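Local coordinates for germination protein (Bacillus megaterium, PDB 6O59) that probably senses germinants as part of the spore germinant receptor GerK3, of which this chain is the N-terminal domain of the A subunit, at residues L6-L10 against I113-N118; K20-D26 against P167-S173; R30-I34 against Q57-S63; Y46-I50 against A158-R162. All blocks are in the same frame, centred on the assembly; numbering follows the deposited sequence.

Contact 1: residues L6-L10 against I113-N118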
loop_
_atom_site.group_PDB
_atom_site.type_symbol
_atom_site.label_atom_id
_atom_site.label_comp_id
_atom_site.label_asym_id
_atom_site.label_seq_id
_atom_site.Cartn_x
_atom_site.Cartn_y
_atom_site.Cartn_z
ATOM N N LEU A 6 11.967 17.878 -0.803
ATOM C CA LEU A 6 11.638 17.166 0.430
ATOM C C LEU A 6 11.890 18.043 1.652
ATOM O O LEU A 6 12.822 18.859 1.670
ATOM C CB LEU A 6 12.422 15.849 0.521
ATOM C CG LEU A 6 11.823 14.564 -0.092
ATOM C CD1 LEU A 6 10.779 14.815 -1.152
ATOM C CD2 LEU A 6 12.903 13.656 -0.612
ATOM N N LYS A 7 11.020 17.896 2.660
ATOM C CA LYS A 7 11.105 18.660 3.897
ATOM C C LYS A 7 12.282 18.148 4.722
ATOM O O LYS A 7 12.656 16.989 4.582
ATOM C CB LYS A 7 9.778 18.590 4.681
ATOM C CG LYS A 7 8.559 19.226 3.972
ATOM C CD LYS A 7 8.681 20.733 3.648
ATOM C CE LYS A 7 8.284 21.661 4.775
ATOM N NZ LYS A 7 8.849 23.031 4.605
ATOM N N ASN A 8 12.906 19.020 5.532
ATOM C CA ASN A 8 14.050 18.622 6.351
ATOM C C ASN A 8 13.605 17.768 7.527
ATOM O O ASN A 8 14.249 16.758 7.783
ATOM C CB ASN A 8 14.866 19.816 6.814
ATOM C CG ASN A 8 15.756 20.368 5.730
ATOM O OD1 ASN A 8 15.476 21.422 5.147
ATOM N ND2 ASN A 8 16.850 19.666 5.425
ATOM N N LEU A 9 12.479 18.104 8.189
ATOM C CA LEU A 9 11.971 17.295 9.307
ATOM C C LEU A 9 11.379 15.963 8.819
ATOM O O LEU A 9 10.671 15.929 7.808
ATOM C CB LEU A 9 10.930 18.055 10.144
ATOM C CG LEU A 9 11.421 19.271 10.945
ATOM C CD1 LEU A 9 10.256 20.114 11.383
ATOM C CD2 LEU A 9 12.250 18.852 12.153
ATOM N N LEU A 10 11.691 14.871 9.543
ATOM C CA LEU A 10 11.216 13.510 9.270
ATOM C C LEU A 10 9.694 13.440 9.476
ATOM O O LEU A 10 8.989 12.835 8.666
ATOM C CB LEU A 10 11.971 12.515 10.188
ATOM C CG LEU A 10 11.439 11.105 10.404
ATOM C CD1 LEU A 10 11.487 10.295 9.140
ATOM C CD2 LEU A 10 12.244 10.398 11.446
ATOM N N ILE A 113 14.402 7.377 5.678
ATOM C CA ILE A 113 14.260 8.803 5.953
ATOM C C ILE A 113 14.902 9.114 7.318
ATOM O O ILE A 113 14.633 8.418 8.294
ATOM C CB ILE A 113 12.762 9.225 5.865
ATOM C CG1 ILE A 113 12.079 8.605 4.600
ATOM C CG2 ILE A 113 12.608 10.767 5.929
ATOM C CD1 ILE A 113 10.667 9.054 4.272
ATOM N N VAL A 114 15.776 10.142 7.365
ATOM C CA VAL A 114 16.497 10.547 8.572
ATOM C C VAL A 114 16.068 11.990 8.976
ATOM O O VAL A 114 15.893 12.861 8.117
ATOM C CB VAL A 114 18.035 10.380 8.391
ATOM C CG1 VAL A 114 18.799 10.755 9.662
ATOM C CG2 VAL A 114 18.392 8.947 7.965
ATOM N N ASP A 115 15.905 12.197 10.310
ATOM C CA ASP A 115 15.410 13.354 11.067
ATOM C C ASP A 115 15.525 14.699 10.392
ATOM O O ASP A 115 14.552 15.454 10.465
ATOM C CB ASP A 115 16.063 13.469 12.449
ATOM C CG ASP A 115 15.214 14.160 13.524
ATOM O OD1 ASP A 115 14.153 14.756 13.169
ATOM O OD2 ASP A 115 15.604 14.098 14.726
ATOM N N GLY A 116 16.679 15.028 9.816
ATOM C CA GLY A 116 16.842 16.329 9.176
ATOM C C GLY A 116 17.683 16.347 7.922
ATOM O O GLY A 116 18.367 17.346 7.677
ATOM N N ILE A 117 17.672 15.255 7.167
ATOM C CA ILE A 117 18.593 15.200 6.002
ATOM C C ILE A 117 17.956 15.790 4.748
ATOM O O ILE A 117 18.696 16.447 4.013
ATOM C CB ILE A 117 19.156 13.792 5.801
ATOM C CG1 ILE A 117 20.539 13.673 6.435
ATOM C CG2 ILE A 117 19.209 13.472 4.332
ATOM C CD1 ILE A 117 20.583 12.772 7.628
ATOM N N ASN A 118 16.680 15.503 4.483
ATOM C CA ASN A 118 15.921 16.047 3.316
ATOM C C ASN A 118 16.255 15.345 1.986
ATOM O O ASN A 118 15.756 15.794 0.951
ATOM C CB ASN A 118 15.775 17.573 3.332
ATOM C CG ASN A 118 16.485 18.288 2.204
ATOM O OD1 ASN A 118 17.407 17.759 1.601
ATOM N ND2 ASN A 118 16.062 19.505 1.920
#
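L10 and D115 meet through their backbones, with L10 N giving a weak hydrogen bond to D115 O (3.1 Å, 131° at the hydrogen), and the two segments stay close as far as N8 and N118, whose CA atoms are 4.4 Å apart. G116 CA and L9 CA also point a C-H toward N8 O and D115 O, respectively. Among the side chains, L10 has its CG anti to the backbone N (chi1 163°), which carries CD1 to the CG2 branch of I113, 3.4 Å away. Leucine suits this buried place, since A41 and A43 of the adjoining strand also touch it. At the far end N8 and N118 lie alongside each other, their amide planes only 11° apart, while L6 brings its CB to within 3.4 Å of N118 O. L6 also reaches W98, L101 and V120, an apolar setting that fits its type. N118 has positive phi, a conformation asparagine tolerates well. Within the turn, I117 N bonds to V114 O. The arrangement is the turn of a beta hairpin, formed by antiparallel strands 110-114 and 120-124, packed against the segment that leads into helix 10-20, with L9 as the N-cap residue.

Contact 2: residues K20-D26 against P167-S173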
loop_
_atom_site.group_PDB
_atom_site.type_symbol
_atom_site.label_atom_id
_atom_site.label_comp_id
_atom_site.label_asym_id
_atom_site.label_seq_id
_atom_site.Cartn_x
_atom_site.Cartn_y
_atom_site.Cartn_z
ATOM N N LYS A 20 -0.289 11.906 0.777
ATOM C CA LYS A 20 -0.155 11.625 -0.645
ATOM C C LYS A 20 -0.590 10.225 -1.038
ATOM O O LYS A 20 -1.127 10.049 -2.139
ATOM C CB LYS A 20 1.282 11.900 -1.091
ATOM C CG LYS A 20 1.541 13.412 -1.178
ATOM C CD LYS A 20 3.010 13.801 -1.225
ATOM C CE LYS A 20 3.190 15.297 -1.328
ATOM N NZ LYS A 20 2.740 15.842 -2.640
ATOM N N THR A 21 -0.389 9.244 -0.145
ATOM C CA THR A 21 -0.749 7.835 -0.367
ATOM C C THR A 21 -2.136 7.483 0.245
ATOM O O THR A 21 -2.500 6.316 0.300
ATOM C CB THR A 21 0.343 6.939 0.195
ATOM O OG1 THR A 21 0.420 7.145 1.614
ATOM C CG2 THR A 21 1.708 7.148 -0.493
ATOM N N GLY A 22 -2.880 8.494 0.680
ATOM C CA GLY A 22 -4.226 8.379 1.234
ATOM C C GLY A 22 -4.394 7.594 2.513
ATOM O O GLY A 22 -5.499 7.102 2.791
ATOM N N ASN A 23 -3.307 7.519 3.323
ATOM C CA ASN A 23 -3.206 6.788 4.594
ATOM C C ASN A 23 -3.573 5.315 4.333
ATOM O O ASN A 23 -4.392 4.725 5.052
ATOM C CB ASN A 23 -4.076 7.441 5.683
ATOM C CG ASN A 23 -3.289 7.922 6.876
ATOM O OD1 ASN A 23 -2.835 7.127 7.726
ATOM N ND2 ASN A 23 -3.118 9.238 6.970
ATOM N N SER A 24 -3.005 4.756 3.225
ATOM C CA SER A 24 -3.245 3.393 2.743
ATOM C C SER A 24 -2.766 2.392 3.771
ATOM O O SER A 24 -1.696 2.573 4.358
ATOM C CB SER A 24 -2.581 3.165 1.390
ATOM O OG SER A 24 -3.405 3.642 0.341
ATOM N N SER A 25 -3.588 1.363 4.016
ATOM C CA SER A 25 -3.368 0.368 5.061
ATOM C C SER A 25 -2.127 -0.511 4.867
ATOM O O SER A 25 -1.658 -1.058 5.864
ATOM C CB SER A 25 -4.600 -0.509 5.239
ATOM O OG SER A 25 -5.034 -1.123 4.036
ATOM N N ASP A 26 -1.568 -0.618 3.639
ATOM C CA ASP A 26 -0.416 -1.486 3.388
ATOM C C ASP A 26 0.909 -0.740 3.373
ATOM O O ASP A 26 1.955 -1.351 3.153
ATOM C CB ASP A 26 -0.600 -2.263 2.078
ATOM C CG ASP A 26 -0.708 -1.452 0.798
ATOM O OD1 ASP A 26 -0.980 -0.238 0.881
ATOM O OD2 ASP A 26 -0.545 -2.044 -0.287
ATOM N N PRO A 167 0.671 6.228 -6.409
ATOM C CA PRO A 167 0.354 6.522 -4.998
ATOM C C PRO A 167 -1.112 6.947 -4.841
ATOM O O PRO A 167 -1.598 7.054 -3.725
ATOM C CB PRO A 167 1.320 7.660 -4.641
ATOM C CG PRO A 167 1.660 8.301 -5.924
ATOM C CD PRO A 167 1.505 7.295 -7.014
ATOM N N ASP A 168 -1.822 7.177 -5.968
ATOM C CA ASP A 168 -3.232 7.575 -5.987
ATOM C C ASP A 168 -4.151 6.373 -5.729
ATOM O O ASP A 168 -5.345 6.563 -5.461
ATOM C CB ASP A 168 -3.596 8.296 -7.293
ATOM C CG ASP A 168 -3.113 9.734 -7.373
ATOM O OD1 ASP A 168 -2.706 10.284 -6.321
ATOM O OD2 ASP A 168 -3.161 10.320 -8.487
ATOM N N LEU A 169 -3.587 5.141 -5.750
ATOM C CA LEU A 169 -4.338 3.937 -5.399
ATOM C C LEU A 169 -4.454 3.910 -3.879
ATOM O O LEU A 169 -3.458 3.722 -3.167
ATOM C CB LEU A 169 -3.711 2.650 -5.957
ATOM C CG LEU A 169 -4.418 1.328 -5.594
ATOM C CD1 LEU A 169 -5.903 1.355 -5.948
ATOM C CD2 LEU A 169 -3.746 0.165 -6.284
ATOM N N TRP A 170 -5.660 4.221 -3.396
ATOM C CA TRP A 170 -5.923 4.317 -1.973
ATOM C C TRP A 170 -6.687 3.080 -1.472
ATOM O O TRP A 170 -7.655 2.645 -2.097
ATOM C CB TRP A 170 -6.663 5.621 -1.668
ATOM C CG TRP A 170 -5.823 6.856 -1.843
ATOM C CD1 TRP A 170 -4.536 6.923 -2.295
ATOM C CD2 TRP A 170 -6.225 8.207 -1.585
ATOM N NE1 TRP A 170 -4.115 8.230 -2.340
ATOM C CE2 TRP A 170 -5.132 9.042 -1.910
ATOM C CE3 TRP A 170 -7.403 8.800 -1.093
ATOM C CZ2 TRP A 170 -5.171 10.431 -1.737
ATOM C CZ3 TRP A 170 -7.448 10.182 -0.940
ATOM C CH2 TRP A 170 -6.344 10.981 -1.265
ATOM N N LEU A 171 -6.152 2.448 -0.382
ATOM C CA LEU A 171 -6.646 1.227 0.285
ATOM C C LEU A 171 -7.209 1.561 1.672
ATOM O O LEU A 171 -6.511 2.181 2.468
ATOM C CB LEU A 171 -5.517 0.183 0.412
ATOM C CG LEU A 171 -5.170 -0.713 -0.803
ATOM C CD1 LEU A 171 -4.650 0.073 -1.992
ATOM C CD2 LEU A 171 -4.094 -1.692 -0.433
ATOM N N GLU A 172 -8.472 1.168 1.947
ATOM C CA GLU A 172 -9.255 1.455 3.144
ATOM C C GLU A 172 -9.688 0.137 3.757
ATOM O O GLU A 172 -10.440 -0.618 3.134
ATOM C CB GLU A 172 -10.469 2.329 2.758
ATOM C CG GLU A 172 -11.105 3.063 3.912
ATOM C CD GLU A 172 -12.424 3.735 3.579
ATOM O OE1 GLU A 172 -12.540 4.327 2.478
ATOM O OE2 GLU A 172 -13.345 3.671 4.425
ATOM N N SER A 173 -9.155 -0.169 4.938
ATOM C CA SER A 173 -9.484 -1.381 5.679
ATOM C C SER A 173 -10.660 -1.136 6.600
ATOM O O SER A 173 -10.770 -0.065 7.196
ATOM C CB SER A 173 -8.281 -1.875 6.466
ATOM O OG SER A 173 -7.337 -2.396 5.544
#
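K20 and T21 bring the end of helix 10-20 to P167 and W170, where the loop between that helix and strand 27-34 docks on strand 169-176, an edge strand of the second five-stranded antiparallel sheet. K20 O lies at the edge of the indole, 3.5 Å from W170 NE1, whose weak bond goes to P167 O; the K20 ammonium turns instead to W98 in a cation-pi contact. T21 sets its CG2 across P167 CB, and its OG1 is satisfied by I17 O. G22 then passes over the W170 face: its CA stands 3.4 Å from the centroid of the five-membered ring, 14° off the normal. Glycine suits both this closeness and the positive phi. S24 is the small polar residue that joins the two segments: with OG beside the backbone N and anti to the carbonyl carbon (chi1 -83°), it accepts from L171 N (3.1 Å, 165°) and donates a hydrogen bond to T21 O at 2.8 Å. S25 N makes a weak bond to L171 O, and S25 OG pairs with S173 OG at 3.0 Å, the latter also bonded to T185. D26, whose carboxylate forms a salt bridge with R161, is crossed at about a right angle by L171, with D26 OD2 and L171 CD2 3.6 Å apart.

Contact 3: residues R30-I34 against Q57-S63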
loop_
_atom_site.group_PDB
_atom_site.type_symbol
_atom_site.label_atom_id
_atom_site.label_comp_id
_atom_site.label_asym_id
_atom_site.label_seq_id
_atom_site.Cartn_x
_atom_site.Cartn_y
_atom_site.Cartn_z
ATOM N N ARG A 30 8.256 2.149 9.907
ATOM C CA ARG A 30 8.970 1.603 11.056
ATOM C C ARG A 30 9.865 2.686 11.633
ATOM O O ARG A 30 10.834 3.098 10.996
ATOM C CB ARG A 30 9.791 0.351 10.687
ATOM C CG ARG A 30 8.978 -0.817 10.167
ATOM C CD ARG A 30 8.660 -1.795 11.254
ATOM N NE ARG A 30 8.486 -3.139 10.715
ATOM C CZ ARG A 30 7.315 -3.741 10.567
ATOM N NH1 ARG A 30 6.194 -3.126 10.929
ATOM N NH2 ARG A 30 7.252 -4.969 10.073
ATOM N N HIS A 31 9.512 3.200 12.805
ATOM C CA HIS A 31 10.346 4.204 13.455
ATOM C C HIS A 31 11.498 3.537 14.165
ATOM O O HIS A 31 11.326 2.470 14.765
ATOM C CB HIS A 31 9.553 5.031 14.464
ATOM C CG HIS A 31 8.543 5.926 13.844
ATOM N ND1 HIS A 31 7.219 5.543 13.728
ATOM C CD2 HIS A 31 8.692 7.164 13.325
ATOM C CE1 HIS A 31 6.604 6.555 13.145
ATOM N NE2 HIS A 31 7.451 7.554 12.882
ATOM N N PHE A 32 12.668 4.162 14.101
ATOM C CA PHE A 32 13.851 3.714 14.813
ATOM C C PHE A 32 14.766 4.922 15.103
ATOM O O PHE A 32 14.473 6.058 14.697
ATOM C CB PHE A 32 14.578 2.574 14.086
ATOM C CG PHE A 32 15.338 2.926 12.835
ATOM C CD1 PHE A 32 14.686 3.044 11.615
ATOM C CD2 PHE A 32 16.720 3.091 12.866
ATOM C CE1 PHE A 32 15.398 3.353 10.458
ATOM C CE2 PHE A 32 17.429 3.391 11.705
ATOM C CZ PHE A 32 16.766 3.509 10.509
ATOM N N LYS A 33 15.826 4.678 15.876
ATOM C CA LYS A 33 16.764 5.705 16.277
ATOM C C LYS A 33 18.170 5.278 15.947
ATOM O O LYS A 33 18.496 4.089 15.991
ATOM C CB LYS A 33 16.613 6.030 17.764
ATOM C CG LYS A 33 15.998 7.396 17.979
ATOM C CD LYS A 33 14.763 7.372 18.846
ATOM C CE LYS A 33 14.192 8.765 18.954
ATOM N NZ LYS A 33 12.817 8.760 19.515
ATOM N N ILE A 34 18.988 6.259 15.576
ATOM C CA ILE A 34 20.378 6.073 15.213
ATOM C C ILE A 34 21.235 7.144 15.943
ATOM O O ILE A 34 20.704 8.076 16.561
ATOM C CB ILE A 34 20.502 6.066 13.658
ATOM C CG1 ILE A 34 21.532 5.012 13.184
ATOM C CG2 ILE A 34 20.739 7.441 13.030
ATOM C CD1 ILE A 34 20.896 3.521 12.885
ATOM N N GLN A 57 15.737 -4.340 7.250
ATOM C CA GLN A 57 15.051 -4.032 8.509
ATOM C C GLN A 57 15.872 -4.531 9.697
ATOM O O GLN A 57 16.041 -3.798 10.664
ATOM C CB GLN A 57 13.659 -4.653 8.537
ATOM C CG GLN A 57 12.689 -3.968 7.584
ATOM C CD GLN A 57 11.281 -4.357 7.895
ATOM O OE1 GLN A 57 10.737 -4.003 8.941
ATOM N NE2 GLN A 57 10.664 -5.105 7.004
ATOM N N ASP A 58 16.434 -5.747 9.593
ATOM C CA ASP A 58 17.293 -6.359 10.603
ATOM C C ASP A 58 18.476 -5.460 10.894
ATOM O O ASP A 58 18.740 -5.158 12.059
ATOM C CB ASP A 58 17.794 -7.739 10.127
ATOM C CG ASP A 58 16.784 -8.870 10.173
ATOM O OD1 ASP A 58 15.606 -8.604 10.496
ATOM O OD2 ASP A 58 17.175 -10.025 9.884
ATOM N N TYR A 59 19.171 -5.010 9.824
ATOM C CA TYR A 59 20.345 -4.151 9.930
ATOM C C TYR A 59 19.981 -2.850 10.656
ATOM O O TYR A 59 20.592 -2.521 11.673
ATOM C CB TYR A 59 20.940 -3.866 8.532
ATOM C CG TYR A 59 21.935 -2.720 8.514
ATOM C CD1 TYR A 59 21.529 -1.419 8.220
ATOM C CD2 TYR A 59 23.282 -2.935 8.798
ATOM C CE1 TYR A 59 22.426 -0.354 8.259
ATOM C CE2 TYR A 59 24.197 -1.881 8.807
ATOM C CZ TYR A 59 23.765 -0.591 8.534
ATOM O OH TYR A 59 24.660 0.454 8.533
ATOM N N LEU A 60 18.955 -2.148 10.140
ATOM C CA LEU A 60 18.500 -0.862 10.630
ATOM C C LEU A 60 17.902 -0.916 12.022
ATOM O O LEU A 60 18.379 -0.194 12.903
ATOM C CB LEU A 60 17.482 -0.269 9.650
ATOM C CG LEU A 60 18.054 0.202 8.303
ATOM C CD1 LEU A 60 16.940 0.575 7.339
ATOM C CD2 LEU A 60 19.063 1.365 8.478
ATOM N N LEU A 61 16.884 -1.769 12.231
ATOM C CA LEU A 61 16.141 -1.868 13.483
ATOM C C LEU A 61 16.884 -2.613 14.596
ATOM O O LEU A 61 16.479 -2.494 15.754
ATOM C CB LEU A 61 14.758 -2.486 13.249
ATOM C CG LEU A 61 13.882 -1.803 12.196
ATOM C CD1 LEU A 61 12.598 -2.557 11.987
ATOM C CD2 LEU A 61 13.588 -0.372 12.547
ATOM N N GLN A 62 17.962 -3.342 14.288
ATOM C CA GLN A 62 18.744 -3.986 15.354
ATOM C C GLN A 62 20.066 -3.254 15.521
ATOM O O GLN A 62 20.830 -3.599 16.417
ATOM C CB GLN A 62 18.996 -5.481 15.098
ATOM C CG GLN A 62 17.761 -6.365 15.111
ATOM C CD GLN A 62 17.974 -7.698 14.431
ATOM O OE1 GLN A 62 17.063 -8.224 13.787
ATOM N NE2 GLN A 62 19.165 -8.289 14.565
ATOM N N SER A 63 20.318 -2.221 14.661
ATOM C CA SER A 63 21.526 -1.378 14.563
ATOM C C SER A 63 22.761 -2.286 14.442
ATOM O O SER A 63 23.531 -2.441 15.395
ATOM C CB SER A 63 21.626 -0.402 15.734
ATOM O OG SER A 63 22.550 0.633 15.443
#
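F32 and L61 mark the closest backbone approach, 6.2 Å between their CA atoms, where strand 30-34 and helix 57-62 pass with axes 8.5 Å apart and N-to-C directions at 57°. F32 carries most of the apolar contact. One face of its ring takes L60 CB, offset toward the rim at 4.3 Å from the centroid, and F32 CZ meets L60 CD2 at 3.7 Å. L61 crosses F32 at about a right angle, CD2 lying 3.5 Å from F32 CB. The phenyl group and the branched leucines suit a layer that also includes A42, I44 and L112 of the sheet. Nearer the strand's start, a bend at chi2 (-96°) brings R30 NE to Q57 OE1, to which it donates (3.0 Å, 147°). The donor lies in the amide's carbonyl plane, although OE1 is tilted out of the guanidinium plane. Q57 is extended beyond CG, long enough to hold out its oxygen, and the R30 CD approaches L61 CD1. At the other end, I34 CD1 comes to 4.2 Å from S63 OG, which is bonded to Q69. S63 closes the helix in a Schellman motif. Strands 27-34 and 40-47 followed by helix 54-62 form a beta-beta-alpha unit, with the helix packed on one face of the antiparallel sheet.

Contact 4: residues Y46-I50 against A158-R162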
loop_
_atom_site.group_PDB
_atom_site.type_symbol
_atom_site.label_atom_id
_atom_site.label_comp_id
_atom_site.label_asym_id
_atom_site.label_seq_id
_atom_site.Cartn_x
_atom_site.Cartn_y
_atom_site.Cartn_z
ATOM N N TYR A 46 7.909 1.374 3.545
ATOM C CA TYR A 46 7.764 0.399 2.469
ATOM C C TYR A 46 6.312 -0.096 2.329
ATOM O O TYR A 46 5.557 -0.064 3.301
ATOM C CB TYR A 46 8.723 -0.794 2.695
ATOM C CG TYR A 46 8.432 -1.625 3.926
ATOM C CD1 TYR A 46 8.926 -1.253 5.176
ATOM C CD2 TYR A 46 7.691 -2.800 3.838
ATOM C CE1 TYR A 46 8.655 -2.014 6.314
ATOM C CE2 TYR A 46 7.402 -3.561 4.969
ATOM C CZ TYR A 46 7.894 -3.169 6.205
ATOM O OH TYR A 46 7.627 -3.941 7.314
ATOM N N ILE A 47 5.944 -0.591 1.123
ATOM C CA ILE A 47 4.629 -1.198 0.855
ATOM C C ILE A 47 4.738 -2.704 1.146
ATOM O O ILE A 47 5.547 -3.409 0.532
ATOM C CB ILE A 47 4.045 -0.930 -0.581
ATOM C CG1 ILE A 47 3.878 0.564 -0.883
ATOM C CG2 ILE A 47 2.718 -1.650 -0.789
ATOM C CD1 ILE A 47 3.635 0.793 -2.278
ATOM N N GLU A 48 3.894 -3.176 2.069
ATOM C CA GLU A 48 3.751 -4.549 2.512
ATOM C C GLU A 48 3.543 -5.526 1.336
ATOM O O GLU A 48 2.716 -5.280 0.440
ATOM C CB GLU A 48 2.523 -4.619 3.445
ATOM C CG GLU A 48 2.755 -5.162 4.843
ATOM C CD GLU A 48 1.596 -4.923 5.798
ATOM O OE1 GLU A 48 0.428 -4.894 5.339
ATOM O OE2 GLU A 48 1.855 -4.767 7.016
ATOM N N GLY A 49 4.301 -6.618 1.370
ATOM C CA GLY A 49 4.182 -7.735 0.442
ATOM C C GLY A 49 4.741 -7.613 -0.952
ATOM O O GLY A 49 4.646 -8.576 -1.715
ATOM N N ILE A 50 5.304 -6.450 -1.321
ATOM C CA ILE A 50 5.880 -6.279 -2.666
ATOM C C ILE A 50 7.387 -6.013 -2.531
ATOM O O ILE A 50 8.015 -5.435 -3.424
ATOM C CB ILE A 50 5.146 -5.190 -3.522
ATOM C CG1 ILE A 50 5.196 -3.793 -2.868
ATOM C CG2 ILE A 50 3.720 -5.624 -3.844
ATOM C CD1 ILE A 50 5.162 -2.715 -3.819
ATOM N N ALA A 158 -1.178 -6.988 -2.526
ATOM C CA ALA A 158 0.169 -7.009 -3.069
ATOM C C ALA A 158 0.134 -7.304 -4.583
ATOM O O ALA A 158 0.856 -6.663 -5.349
ATOM C CB ALA A 158 1.005 -8.041 -2.320
ATOM N N MET A 159 -0.759 -8.220 -5.018
ATOM C CA MET A 159 -0.907 -8.580 -6.426
ATOM C C MET A 159 -1.354 -7.382 -7.255
ATOM O O MET A 159 -0.775 -7.160 -8.312
ATOM C CB MET A 159 -1.872 -9.768 -6.600
ATOM C CG MET A 159 -1.288 -11.068 -6.042
ATOM S SD MET A 159 -2.348 -12.520 -6.175
ATOM C CE MET A 159 -1.830 -13.098 -7.720
ATOM N N VAL A 160 -2.316 -6.584 -6.757
ATOM C CA VAL A 160 -2.826 -5.385 -7.435
ATOM C C VAL A 160 -1.707 -4.315 -7.485
ATOM O O VAL A 160 -1.421 -3.774 -8.560
ATOM C CB VAL A 160 -4.121 -4.832 -6.773
ATOM C CG1 VAL A 160 -4.563 -3.536 -7.449
ATOM C CG2 VAL A 160 -5.253 -5.863 -6.780
ATOM N N ARG A 161 -1.064 -4.051 -6.325
ATOM C CA ARG A 161 0.055 -3.113 -6.136
ATOM C C ARG A 161 1.232 -3.334 -7.098
ATOM O O ARG A 161 2.046 -2.432 -7.294
ATOM C CB ARG A 161 0.598 -3.222 -4.694
ATOM C CG ARG A 161 -0.266 -2.520 -3.656
ATOM C CD ARG A 161 -0.299 -1.025 -3.874
ATOM N NE ARG A 161 -0.618 -0.321 -2.646
ATOM C CZ ARG A 161 -1.072 0.921 -2.601
ATOM N NH1 ARG A 161 -1.274 1.600 -3.722
ATOM N NH2 ARG A 161 -1.361 1.484 -1.437
ATOM N N ARG A 162 1.362 -4.555 -7.619
ATOM C CA ARG A 162 2.424 -4.951 -8.529
ATOM C C ARG A 162 2.108 -4.502 -9.943
ATOM O O ARG A 162 3.033 -4.240 -10.714
ATOM C CB ARG A 162 2.634 -6.456 -8.476
ATOM C CG ARG A 162 3.523 -6.872 -7.337
ATOM C CD ARG A 162 3.987 -8.312 -7.463
ATOM N NE ARG A 162 4.778 -8.772 -6.313
ATOM C CZ ARG A 162 4.302 -9.518 -5.317
ATOM N NH1 ARG A 162 3.016 -9.860 -5.289
ATOM N NH2 ARG A 162 5.106 -9.922 -4.337
#
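The guanidinium of R162 has I50 CG2 over one face, 4.1 Å above the plane and above its centre. G49 O approaches the same group obliquely, 3.0 Å from R162 NH2, yet the angle is too poor for a hydrogen bond. R162 is extended from CG to NE and runs antiparallel to the I50 side chain, with its CG 3.7 Å from I50 CG2. The other guanidinium, that of R161, has I47 CG2 set obliquely at 4.0 Å from NE. R161 bends at chi2, and its polar end is engaged beyond the contact: NH2 in a salt bridge with D26, NH1 in a hydrogen bond to L169 O. An arginine suits this buried place because all its nitrogens find partners while its CB packs on I50 CG2.

I50 makes the central apolar touch. Its CG2 lies anti to the carbonyl carbon, since CG1 takes the position between the backbone N and that carbon (chi1 60°), and this branch reaches A158 CB at 3.9 Å, as well as A158 O. The methyl group of A158 lets helix and turn come close, with 5.4 Å between the CA atoms of G49 and A158. G49 has the positive phi that glycine adopts readily. Here a type II beta turn, I47 to I50, at the end of strand 40-47 is packed on helix 153-163, joining the first sheet to the helix that precedes the second.

Overall arrangement
From the N terminus, contact 1 lays the chain entering helix 10-20 on the turn after strand 110-114, closing a loop of about a hundred residues. Contact 2 follows the helix and closes the longest loop, of 140 residues, by meeting strand 169-176; it crosses contact 1. Contact 3 is nested inside both loops and packs helix 54-62 on strand 27-34. Contact 4 is nested inside contact 2, and crosses contacts 1 and 3. Contacts 1, 3 and 4 all reach the first sheet; contact 4 ties it to helix 153-163, and contact 2 ties the loop before strand 27-34 to the second sheet. Contacts 2 and 4, with centres 12 Å apart, meet directly, including through a probable hydrogen bond from E48 N to D26 O.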